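Local structure of type II restriction enzyme AgeI (Thalassobius gelatinovorus, 5DWA) at residues 194-199 against 237-242; 223-228 against 255-260. The protein recognises the double-stranded DNA sequence 5'-ACCGGT-3' and cleaves it after the first A, leaving fragments with 5'-phosphates. All coordinates share one frame; numbering follows the deposited sequence. Where two conformers were deposited one is given.

Interaction 1 of 2, residues 194-199 against 237-242; sequences LSTLDV and CFSYNL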
loop_
_atom_site.group_PDB
_atom_site.type_symbol
_atom_site.label_atom_id
_atom_site.label_comp_id
_atom_site.label_asym_id
_atom_site.label_seq_id
_atom_site.Cartn_x
_atom_site.Cartn_y
_atom_site.Cartn_z
ATOM N N LEU A 194 12.628 5.173 11.679
ATOM C CA LEU A 194 11.193 5.181 11.425
ATOM C C LEU A 194 10.553 6.287 12.258
ATOM O O LEU A 194 10.555 6.219 13.484
ATOM C CB LEU A 194 10.580 3.819 11.780
ATOM C CG LEU A 194 9.077 3.680 11.534
ATOM C CD1 LEU A 194 8.769 3.822 10.053
ATOM C CD2 LEU A 194 8.573 2.338 12.068
ATOM N N SER A 195 10.021 7.303 11.584
ATOM C CA SER A 195 9.309 8.381 12.254
ATOM C C SER A 195 7.849 8.266 11.878
ATOM O O SER A 195 7.525 8.154 10.697
ATOM C CB SER A 195 9.867 9.748 11.854
ATOM O OG SER A 195 11.238 9.840 12.200
ATOM N N THR A 196 6.963 8.265 12.867
ATOM C CA THR A 196 5.580 8.014 12.565
ATOM C C THR A 196 4.645 8.772 13.477
ATOM O O THR A 196 4.981 9.068 14.617
ATOM C CB THR A 196 5.287 6.491 12.636
ATOM O OG1 THR A 196 3.954 6.238 12.176
ATOM C CG2 THR A 196 5.496 5.931 14.064
ATOM N N LEU A 197 3.472 9.100 12.951
ATOM C CA LEU A 197 2.399 9.613 13.788
ATOM C C LEU A 197 1.594 8.458 14.379
ATOM O O LEU A 197 0.730 8.684 15.238
ATOM C CB LEU A 197 1.487 10.545 12.989
ATOM C CG LEU A 197 2.181 11.806 12.481
ATOM C CD1 LEU A 197 1.187 12.658 11.735
ATOM C CD2 LEU A 197 2.793 12.568 13.639
ATOM N N ASP A 198 1.871 7.240 13.909
ATOM C CA ASP A 198 1.200 6.017 14.378
ATOM C C ASP A 198 -0.310 6.240 14.455
ATOM O O ASP A 198 -0.935 5.992 15.487
ATOM C CB ASP A 198 1.757 5.577 15.739
ATOM C CG ASP A 198 1.287 4.172 16.154
ATOM O OD1 ASP A 198 0.862 3.385 15.281
ATOM O OD2 ASP A 198 1.367 3.853 17.359
ATOM N N VAL A 199 -0.877 6.748 13.367
ATOM C CA VAL A 199 -2.316 6.978 13.300
ATOM C C VAL A 199 -3.072 5.689 13.016
ATOM O O VAL A 199 -2.804 5.011 12.019
ATOM C CB VAL A 199 -2.681 8.002 12.211
ATOM C CG1 VAL A 199 -4.211 8.044 11.997
ATOM C CG2 VAL A 199 -2.158 9.379 12.568
ATOM N N CYS A 237 12.769 3.991 16.321
ATOM C CA CYS A 237 11.447 4.438 15.918
ATOM C C CYS A 237 10.990 5.546 16.847
ATOM O O CYS A 237 11.113 5.439 18.074
ATOM C CB CYS A 237 10.454 3.270 15.936
ATOM S SG CYS A 237 8.711 3.733 15.659
ATOM N N PHE A 238 10.484 6.619 16.252
ATOM C CA PHE A 238 9.951 7.739 17.010
ATOM C C PHE A 238 8.499 7.917 16.645
ATOM O O PHE A 238 8.179 8.120 15.483
ATOM C CB PHE A 238 10.756 9.007 16.733
ATOM C CG PHE A 238 12.171 8.909 17.199
ATOM C CD1 PHE A 238 13.136 8.313 16.399
ATOM C CD2 PHE A 238 12.532 9.363 18.458
ATOM C CE1 PHE A 238 14.441 8.201 16.837
ATOM C CE2 PHE A 238 13.830 9.240 18.900
ATOM C CZ PHE A 238 14.784 8.660 18.088
ATOM N N SER A 239 7.625 7.790 17.638
ATOM C CA SER A 239 6.202 7.965 17.420
ATOM C C SER A 239 5.730 9.243 18.077
ATOM O O SER A 239 6.185 9.598 19.167
ATOM C CB SER A 239 5.415 6.776 17.968
ATOM O OG SER A 239 4.021 7.054 17.903
ATOM N N TYR A 240 4.805 9.924 17.413
ATOM C CA TYR A 240 4.237 11.150 17.957
ATOM C C TYR A 240 2.772 10.945 18.296
ATOM O O TYR A 240 1.996 11.895 18.389
ATOM C CB TYR A 240 4.439 12.307 16.979
ATOM C CG TYR A 240 5.906 12.508 16.691
ATOM C CD1 TYR A 240 6.494 11.967 15.549
ATOM C CD2 TYR A 240 6.719 13.179 17.597
ATOM C CE1 TYR A 240 7.857 12.128 15.300
ATOM C CE2 TYR A 240 8.077 13.338 17.357
ATOM C CZ TYR A 240 8.634 12.810 16.205
ATOM O OH TYR A 240 9.985 12.955 15.966
ATOM N N ASN A 241 2.406 9.682 18.473
ATOM C CA ASN A 241 1.134 9.354 19.096
ATOM C C ASN A 241 1.399 9.134 20.571
ATOM O O ASN A 241 2.065 8.167 20.932
ATOM C CB ASN A 241 0.520 8.105 18.461
ATOM C CG ASN A 241 -0.899 7.842 18.929
ATOM O OD1 ASN A 241 -1.284 8.235 20.029
ATOM N ND2 ASN A 241 -1.689 7.177 18.089
ATOM N N LEU A 242 0.884 10.018 21.427
ATOM C CA LEU A 242 1.125 9.884 22.863
ATOM C C LEU A 242 0.600 8.560 23.443
ATOM O O LEU A 242 0.995 8.173 24.542
ATOM C CB LEU A 242 0.508 11.060 23.618
ATOM C CG LEU A 242 1.024 12.440 23.209
ATOM C CD1 LEU A 242 0.407 13.537 24.087
ATOM C CD2 LEU A 242 2.548 12.477 23.261
HETATM O O HOH W 1 11.410 11.879 13.984
#

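Interaction 2 of 2, residues 223-228 against 255-260; sequences DKRNYI and RHIYVS. With nucleotides of chain D.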
loop_
_atom_site.group_PDB
_atom_site.type_symbol
_atom_site.label_atom_id
_atom_site.label_comp_id
_atom_site.label_asym_id
_atom_site.label_seq_id
_atom_site.Cartn_x
_atom_site.Cartn_y
_atom_site.Cartn_z
ATOM N N ASP A 223 2.625 -7.063 14.908
ATOM C CA ASP A 223 3.722 -7.536 14.073
ATOM C C ASP A 223 4.684 -6.390 13.771
ATOM O O ASP A 223 5.879 -6.606 13.592
ATOM C CB ASP A 223 3.198 -8.180 12.788
ATOM C CG ASP A 223 2.426 -7.219 11.917
ATOM O OD1 ASP A 223 2.069 -6.120 12.387
ATOM O OD2 ASP A 223 2.166 -7.588 10.756
ATOM N N LYS A 224 4.160 -5.169 13.758
ATOM C CA LYS A 224 4.985 -3.994 13.531
ATOM C C LYS A 224 5.967 -3.752 14.668
ATOM O O LYS A 224 7.114 -3.379 14.426
ATOM C CB LYS A 224 4.098 -2.773 13.311
ATOM C CG LYS A 224 3.505 -2.733 11.917
ATOM C CD LYS A 224 2.177 -2.059 11.901
ATOM C CE LYS A 224 1.112 -2.977 12.438
ATOM N NZ LYS A 224 0.554 -3.861 11.383
ATOM N N ARG A 225 5.538 -3.960 15.910
ATOM C CA ARG A 225 6.458 -3.796 17.027
ATOM C C ARG A 225 7.547 -4.864 16.956
ATOM O O ARG A 225 8.700 -4.610 17.301
ATOM C CB ARG A 225 5.737 -3.864 18.372
ATOM C CG ARG A 225 6.672 -3.645 19.557
ATOM C CD ARG A 225 5.925 -3.585 20.876
ATOM N NE ARG A 225 5.062 -2.414 20.962
ATOM C CZ ARG A 225 5.421 -1.257 21.510
ATOM N NH1 ARG A 225 6.639 -1.103 22.022
ATOM N NH2 ARG A 225 4.564 -0.247 21.535
ATOM N N ASN A 226 7.174 -6.052 16.490
ATOM C CA ASN A 226 8.134 -7.136 16.313
ATOM C C ASN A 226 9.196 -6.792 15.263
ATOM O O ASN A 226 10.349 -7.174 15.411
ATOM C CB ASN A 226 7.416 -8.441 15.931
ATOM C CG ASN A 226 6.632 -9.045 17.088
ATOM O OD1 ASN A 226 6.966 -8.837 18.254
ATOM N ND2 ASN A 226 5.593 -9.807 16.767
ATOM N N TYR A 227 8.807 -6.070 14.211
ATOM C CA TYR A 227 9.767 -5.622 13.197
ATOM C C TYR A 227 10.900 -4.835 13.844
ATOM O O TYR A 227 12.074 -4.998 13.500
ATOM C CB TYR A 227 9.098 -4.731 12.138
ATOM C CG TYR A 227 8.014 -5.369 11.291
ATOM C CD1 TYR A 227 7.996 -6.733 11.034
ATOM C CD2 TYR A 227 7.007 -4.586 10.735
ATOM C CE1 TYR A 227 7.001 -7.302 10.253
ATOM C CE2 TYR A 227 6.009 -5.144 9.957
ATOM C CZ TYR A 227 6.011 -6.502 9.717
ATOM O OH TYR A 227 5.017 -7.061 8.943
ATOM N N ILE A 228 10.527 -3.961 14.774
ATOM C CA ILE A 228 11.460 -3.060 15.426
ATOM C C ILE A 228 12.205 -3.703 16.591
ATOM O O ILE A 228 13.439 -3.776 16.595
ATOM C CB ILE A 228 10.724 -1.809 15.940
ATOM C CG1 ILE A 228 10.086 -1.061 14.768
ATOM C CG2 ILE A 228 11.666 -0.898 16.713
ATOM C CD1 ILE A 228 8.865 -0.231 15.153
ATOM N N ARG A 255 16.945 -2.287 19.474
ATOM C CA ARG A 255 16.314 -1.140 18.828
ATOM C C ARG A 255 15.049 -0.768 19.580
ATOM O O ARG A 255 14.324 -1.642 20.052
ATOM C CB ARG A 255 15.989 -1.455 17.369
ATOM C CG ARG A 255 17.172 -2.006 16.580
ATOM C CD ARG A 255 18.318 -1.015 16.543
ATOM N NE ARG A 255 19.427 -1.519 15.737
ATOM C CZ ARG A 255 20.529 -0.829 15.461
ATOM N NH1 ARG A 255 20.679 0.403 15.925
ATOM N NH2 ARG A 255 21.482 -1.376 14.718
ATOM N N HIS A 256 14.765 0.529 19.658
ATOM C CA HIS A 256 13.699 1.004 20.525
ATOM C C HIS A 256 12.651 1.849 19.822
ATOM O O HIS A 256 12.925 2.482 18.807
ATOM C CB HIS A 256 14.300 1.807 21.674
ATOM C CG HIS A 256 15.074 0.975 22.645
ATOM N ND1 HIS A 256 16.303 0.427 22.344
ATOM C CD2 HIS A 256 14.788 0.590 23.911
ATOM C CE1 HIS A 256 16.742 -0.257 23.387
ATOM N NE2 HIS A 256 15.842 -0.173 24.350
ATOM N N ILE A 257 11.443 1.816 20.377
ATOM C CA ILE A 257 10.377 2.753 20.042
ATOM C C ILE A 257 10.345 3.848 21.107
ATOM O O ILE A 257 10.215 3.557 22.306
ATOM C CB ILE A 257 9.007 2.051 19.964
ATOM C CG1 ILE A 257 8.958 1.089 18.778
ATOM C CG2 ILE A 257 7.881 3.070 19.851
ATOM C CD1 ILE A 257 7.920 -0.009 18.923
ATOM N N TYR A 258 10.496 5.095 20.663
ATOM C CA TYR A 258 10.413 6.278 21.521
ATOM C C TYR A 258 9.134 7.050 21.222
ATOM O O TYR A 258 8.637 7.027 20.100
ATOM C CB TYR A 258 11.633 7.185 21.324
ATOM C CG TYR A 258 12.946 6.500 21.621
ATOM C CD1 TYR A 258 13.394 6.351 22.930
ATOM C CD2 TYR A 258 13.732 5.987 20.596
ATOM C CE1 TYR A 258 14.592 5.713 23.208
ATOM C CE2 TYR A 258 14.925 5.350 20.864
ATOM C CZ TYR A 258 15.350 5.215 22.170
ATOM O OH TYR A 258 16.545 4.580 22.431
ATOM N N VAL A 259 8.609 7.734 22.231
ATOM C CA VAL A 259 7.321 8.409 22.111
ATOM C C VAL A 259 7.430 9.825 22.658
ATOM O O VAL A 259 7.954 10.030 23.754
ATOM C CB VAL A 259 6.204 7.646 22.869
ATOM C CG1 VAL A 259 4.860 8.342 22.703
ATOM C CG2 VAL A 259 6.111 6.203 22.392
ATOM N N SER A 260 6.930 10.806 21.912
ATOM C CA SER A 260 6.981 12.189 22.380
ATOM C C SER A 260 5.925 13.054 21.732
ATOM O O SER A 260 5.274 12.645 20.772
ATOM C CB SER A 260 8.359 12.805 22.116
ATOM O OG SER A 260 8.510 13.184 20.757
ATOM P P DG D 3 -1.267 -6.739 13.376
ATOM O OP1 DG D 3 -0.246 -7.481 14.153
ATOM O OP2 DG D 3 -1.278 -5.265 13.388
ATOM O "O5'" DG D 3 -1.222 -7.231 11.852
ATOM C "C5'" DG D 3 -1.333 -8.617 11.574
ATOM C "C4'" DG D 3 -2.106 -8.889 10.290
ATOM O "O4'" DG D 3 -3.479 -8.420 10.398
ATOM C "C3'" DG D 3 -1.551 -8.257 9.022
ATOM O "O3'" DG D 3 -1.795 -9.171 7.944
ATOM C "C2'" DG D 3 -2.401 -6.987 8.891
ATOM C "C1'" DG D 3 -3.757 -7.514 9.342
ATOM N N9 DG D 3 -4.676 -6.505 9.870
ATOM C C8 DG D 3 -4.412 -5.565 10.837
ATOM N N7 DG D 3 -5.451 -4.833 11.146
ATOM C C5 DG D 3 -6.479 -5.348 10.360
ATOM C C6 DG D 3 -7.846 -4.973 10.269
ATOM O O6 DG D 3 -8.439 -4.085 10.882
ATOM N N1 DG D 3 -8.534 -5.747 9.347
ATOM C C2 DG D 3 -7.986 -6.764 8.611
ATOM N N2 DG D 3 -8.813 -7.399 7.770
ATOM N N3 DG D 3 -6.708 -7.128 8.687
ATOM C C4 DG D 3 -6.024 -6.385 9.584
#

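Interaction 1 of 2, residues 194-199 against 237-242
The ring of Tyr240 meets Leu197 and the carbonyl of Thr196 obliquely: CD1 lies 3.4 Å from Thr196 O, while CD2 of Leu197 packs on the tyrosine CB. At the ring's edge, in its plane, a water bonded to Tyr240 OH also reaches Ser195 OG in the conformer given, 2.7 Å from each oxygen; Tyr104 gives the phenol a second polar partner. The Phe238 ring has the carbonyl oxygen of Leu194 at its edge, near its plane. Both aromatics belong to 237-242, which pairs with 194-199 as neighbouring parallel strands in the mixed sheet of a PD-(D/E)XK nuclease, within the beta-alpha-beta unit formed by 191-196, 223-230 and 236-239.

The backbone ladder is regular. Phe238 N donates to Leu194 O, Thr196 N to Phe238 O and Tyr240 N to Thr196 O, with donor-acceptor distances of 2.8 to 2.9 Å, and CA-H groups of Cys237 and Ser239 lean on the same carbonyls. On the face carrying Leu194, Thr196, Cys237 and Ser239, Leu194 CD2 touches Cys237 SG at 3.9 Å. Thr196 CG2 packs against Ser239 CB and lies near Phe238 O.

Past the strand ends each segment has an ST turn. Thr196 OG1, anti to its own nitrogen (chi1 -173°), accepts from Asp198 N and also bonds to Lys168 O; Ser239 OG makes the second ST turn with Asn241 N and shares Thr244 with the Asp198 carboxylate. Asn62 contacts the other end of the Asn241 amide, at OD1. Asn241 ND2 donates almost straight (168°) to Asp198 O, 3.0 Å away, with that oxygen in the plane of the amide but the nitrogen standing above the carbonyl plane.

Interaction 2 of 2, residues 223-228 against 255-260
Ile228 of the helix and Ile257 of the edge strand meet side chain to side chain, crossing at about a right angle. Ile228 offers both its branches: CD1 and CG2 each lie 3.9 Å from Ile257 CG1. Both isoleucines place CG1 opposite the carbonyl carbon (chi1 -61° and -67°), and Ile257 thereby sends CD1 on to Arg225. In the conformer given, the methyl rests over one face of the guanidinium, off toward its rim, with NH1 of Arg225 3.5 Å from Ile257 CD1. The arginine reaches this place because its chain runs extended through chi2 and bends at chi3 (-66°); the polar edge is then held by Leu215 O, Ser245 O and a salt bridge to Glu229. Next to the isoleucine pair, Arg255 CB packs on Ile228 O at 3.5 Å, whereas a bend at chi2 carries the rest of the arginine away.

The start of the helix faces DNA. Asp223 N donates to OP1 of DG3 of chain D at 3.0 Å, and the doubly bent Lys224 brings NZ to OP2 of the same nucleotide at 3.1 Å. The syn lone pair of Asp223 OD1 receives Lys224 NZ in a 2.9 Å salt bridge, and NZ also has a salt bridge to Glu173. An alanine at Asp223 would lack the carboxylate and is likely to leave the lysine ammonium with one anionic partner fewer, less firmly aimed at OP2. The helix thus packs Ile228 and Arg225 on the edge strand while its N-terminus holds a phosphate, within the helix-on-sheet layering of a PD-(D/E)XK nuclease.

In the fold
The centres of the two interactions lie about 9 Å apart on one mixed sheet, and their segments alternate along the chain: 194-199, 223-228, 237-242, then 255-260. Helix 223-230 is the crossover between strands 191-196 and 236-239, so interaction 1 joins the strands it connects, while interaction 2 seats that helix against strand 257-259, the next strand and an outermost one in this chain. Strand 236-239 is the shared member: Cys237 and Ser239 pair through their backbones with Tyr258, and Cys237 also touches Ile228 and Ile257. The buried pair of strands 191-196 and 236-239 is thereby tied to a helix whose first turn contacts the bound DNA backbone.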